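PDB 5GZT: chitinase from Paenibacillus sp. FPU-7, which probably hydrolyses internal beta-1,4 linkages between N-acetylglucosamine units in chitin and chitodextrins, working as an endochitinase. Local coordinates for residues Gly130-Ala135 against Ser144-Ala149. Numbering follows the deposited sequence. Where two conformers were deposited one is given.
Sequences GSVGTA and SSFESA
In F146 a chi1 of -68° swings the ring away from the residue's own carbonyl carbon and sends it across to V132 and A135. S148 is modelled in two conformers; in the one described here chi1 is 69°, and the hydroxyl turns to the carbonyl of G130. The apolar part of the contact is small. A135 CB lies 3.7 Å from F146 CZ and approaches the ring obliquely. V132 CG2 sits near the ring plane, at its edge, 4.4 Å from CE2 of F146. L118, L120 and I126 also touch F146, while P150 packs on both V132 and A135.

No direct hydrogen bond joins the two segments. In this conformer S148 OG comes within 3.1 Å of G130 O, but the geometry does not suit a hydrogen bond. Water does the linking instead. One water bonds to S148 OG of the same conformer at 2.7 Å and lies within bonding distance of G130 O. Another can donate to the carbonyls of G130 and S148, though not necessarily to both at once. A third accepts from V132 N at 3.0 Å and lies 2.6 Å from A149 O. Ordered waters thus join the segments beside the apolar packing of F146.

The chain turns a corner at G133, so the strand residues before and after it lie on different faces. This run stacks between 114-120 and 152-154, and strand 145-146 stacks between 125-127 and 162-163. An apolar interior between stacked parallel strands on different faces is characteristic of a parallel beta-helix, here in the N-terminal part of the chain.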
ATOM      1  N   GLY B 130     -33.823  -6.721  47.745  1.00 20.08           N
ATOM      2  CA  GLY B 130     -34.122  -7.082  46.371  1.00 26.49           C
ATOM      3  C   GLY B 130     -33.672  -6.080  45.278  1.00 25.59           C
ATOM      4  O   GLY B 130     -33.361  -4.926  45.587  1.00 25.42           O
ATOM      5  N   SER B 131     -33.542  -6.577  44.056  1.00 23.03           N
ATOM      6  CA  SER B 131     -32.892  -5.831  42.975  1.00 28.66           C
ATOM      7  C   SER B 131     -33.928  -5.450  41.867  1.00 25.48           C
ATOM      8  O   SER B 131     -34.848  -6.210  41.577  1.00 24.93           O
ATOM      9  CB  SER B 131     -31.737  -6.627  42.338  1.00 30.70           C
ATOM     10  OG  SER B 131     -30.758  -6.769  43.336  1.00 43.31           O
ATOM     11  N   VAL B 132     -33.705  -4.277  41.304  1.00 26.22           N
ATOM     12  CA  VAL B 132     -34.507  -3.722  40.191  1.00 27.16           C
ATOM     13  C   VAL B 132     -33.473  -3.401  39.091  1.00 23.45           C
ATOM     14  O   VAL B 132     -32.553  -2.632  39.324  1.00 24.53           O
ATOM     15  CB  VAL B 132     -35.213  -2.446  40.590  1.00 26.36           C
ATOM     16  CG1 VAL B 132     -35.881  -1.801  39.339  1.00 29.20           C
ATOM     17  CG2 VAL B 132     -36.299  -2.714  41.602  1.00 26.10           C
ATOM     18  N   GLY B 133     -33.591  -4.031  37.923  1.00 22.25           N
ATOM     19  CA  GLY B 133     -32.596  -3.720  36.858  1.00 22.66           C
ATOM     20  C   GLY B 133     -32.819  -2.323  36.259  1.00 25.75           C
ATOM     21  O   GLY B 133     -31.874  -1.556  36.134  1.00 28.82           O
ATOM     22  N   THR B 134     -34.088  -1.959  35.915  1.00 23.64           N
ATOM     23  CA  THR B 134     -34.382  -0.561  35.419  1.00 24.62           C
ATOM     24  C   THR B 134     -35.642  -0.025  36.051  1.00 21.93           C
ATOM     25  O   THR B 134     -36.647  -0.749  36.008  1.00 20.57           O
ATOM     26  CB  THR B 134     -34.505  -0.547  33.900  1.00 27.41           C
ATOM     27  OG1 THR B 134     -33.286  -1.016  33.384  1.00 31.08           O
ATOM     28  CG2 THR B 134     -34.740   0.929  33.278  1.00 27.38           C
ATOM     29  N   ALA B 135     -35.556   1.138  36.734  1.00 21.81           N
ATOM     30  CA  ALA B 135     -36.714   1.779  37.320  1.00 24.06           C
ATOM     31  C   ALA B 135     -37.134   2.866  36.276  1.00 23.39           C
ATOM     32  O   ALA B 135     -36.340   3.748  35.965  1.00 21.59           O
ATOM     33  CB  ALA B 135     -36.396   2.461  38.646  1.00 22.80           C
ATOM     34  N   SER B 144     -40.490   8.886  44.388  1.00 21.42           N
ATOM     35  CA  SER B 144     -40.409   7.500  44.862  1.00 22.85           C
ATOM     36  C   SER B 144     -39.052   7.248  45.585  1.00 24.44           C
ATOM     37  O   SER B 144     -38.076   7.962  45.349  1.00 23.94           O
ATOM     38  CB  SER B 144     -40.601   6.511  43.727  1.00 22.54           C
ATOM     39  OG  SER B 144     -41.984   6.478  43.325  1.00 22.56           O
ATOM     40  N   SER B 145     -39.050   6.278  46.492  1.00 26.45           N
ATOM     41  CA  SER B 145     -37.849   5.902  47.282  1.00 27.28           C
ATOM     42  C   SER B 145     -37.525   4.420  47.166  1.00 27.31           C
ATOM     43  O   SER B 145     -38.418   3.530  47.098  1.00 23.90           O
ATOM     44  CB  SER B 145     -38.010   6.271  48.750  1.00 25.70           C
ATOM     45  OG  SER B 145     -39.186   5.698  49.273  1.00 28.49           O
ATOM     46  N   PHE B 146     -36.229   4.158  47.100  1.00 27.36           N
ATOM     47  CA  PHE B 146     -35.690   2.799  47.053  1.00 28.61           C
ATOM     48  C   PHE B 146     -34.722   2.601  48.225  1.00 32.21           C
ATOM     49  O   PHE B 146     -33.840   3.407  48.412  1.00 23.75           O
ATOM     50  CB  PHE B 146     -34.912   2.628  45.828  1.00 26.31           C
ATOM     51  CG  PHE B 146     -35.721   2.646  44.608  1.00 27.86           C
ATOM     52  CD1 PHE B 146     -36.014   3.869  43.976  1.00 28.01           C
ATOM     53  CD2 PHE B 146     -36.135   1.451  44.020  1.00 26.85           C
ATOM     54  CE1 PHE B 146     -36.737   3.871  42.782  1.00 29.64           C
ATOM     55  CE2 PHE B 146     -36.860   1.487  42.849  1.00 27.57           C
ATOM     56  CZ  PHE B 146     -37.121   2.685  42.227  1.00 24.87           C
ATOM     57  N   GLU B 147     -34.924   1.566  49.020  1.00 31.20           N
ATOM     58  CA  GLU B 147     -33.912   1.256  50.097  1.00 30.68           C
ATOM     59  C   GLU B 147     -32.627   0.788  49.434  1.00 28.30           C
ATOM     60  O   GLU B 147     -31.584   1.166  49.869  1.00 29.42           O
ATOM     61  CB  GLU B 147     -34.411   0.233  51.099  1.00 29.95           C
ATOM     62  CG  GLU B 147     -35.421   0.818  52.062  1.00 27.94           C
ATOM     63  CD  GLU B 147     -35.942  -0.195  53.066  1.00 27.76           C
ATOM     64  OE1 GLU B 147     -35.605  -1.411  52.967  1.00 23.46           O
ATOM     65  OE2 GLU B 147     -36.713   0.229  53.950  1.00 28.83           O
ATOM     66  N   SER B 148     -32.722   0.030  48.352  1.00 27.45           N
ATOM     67  CA  SER B 148     -31.534  -0.240  47.572  0.50 29.91           C
ATOM     68  C   SER B 148     -31.727   0.227  46.121  1.00 31.46           C
ATOM     69  O   SER B 148     -32.731  -0.081  45.464  1.00 30.93           O
ATOM     70  CB  SER B 148     -31.076  -1.703  47.699  0.50 29.90           C
ATOM     71  OG  SER B 148     -31.927  -2.625  47.102  0.50 30.82           O
ATOM     72  N   ALA B 149     -30.739   0.992  45.663  1.00 29.74           N
ATOM     73  CA  ALA B 149     -30.786   1.656  44.379  1.00 29.51           C
ATOM     74  C   ALA B 149     -31.048   0.699  43.259  1.00 30.50           C
ATOM     75  O   ALA B 149     -30.495  -0.387  43.256  1.00 30.96           O
ATOM     76  CB  ALA B 149     -29.499   2.434  44.117  1.00 28.12           C
TER
HETATM   77  O   HOH W   1     -34.870  -2.396  45.357  1.00 30.41           O
HETATM   78  O   HOH W   2     -30.702  -4.182  45.307  1.00 43.27           O
HETATM   79  O   HOH W   3     -31.498  -2.681  42.642  1.00 33.03           O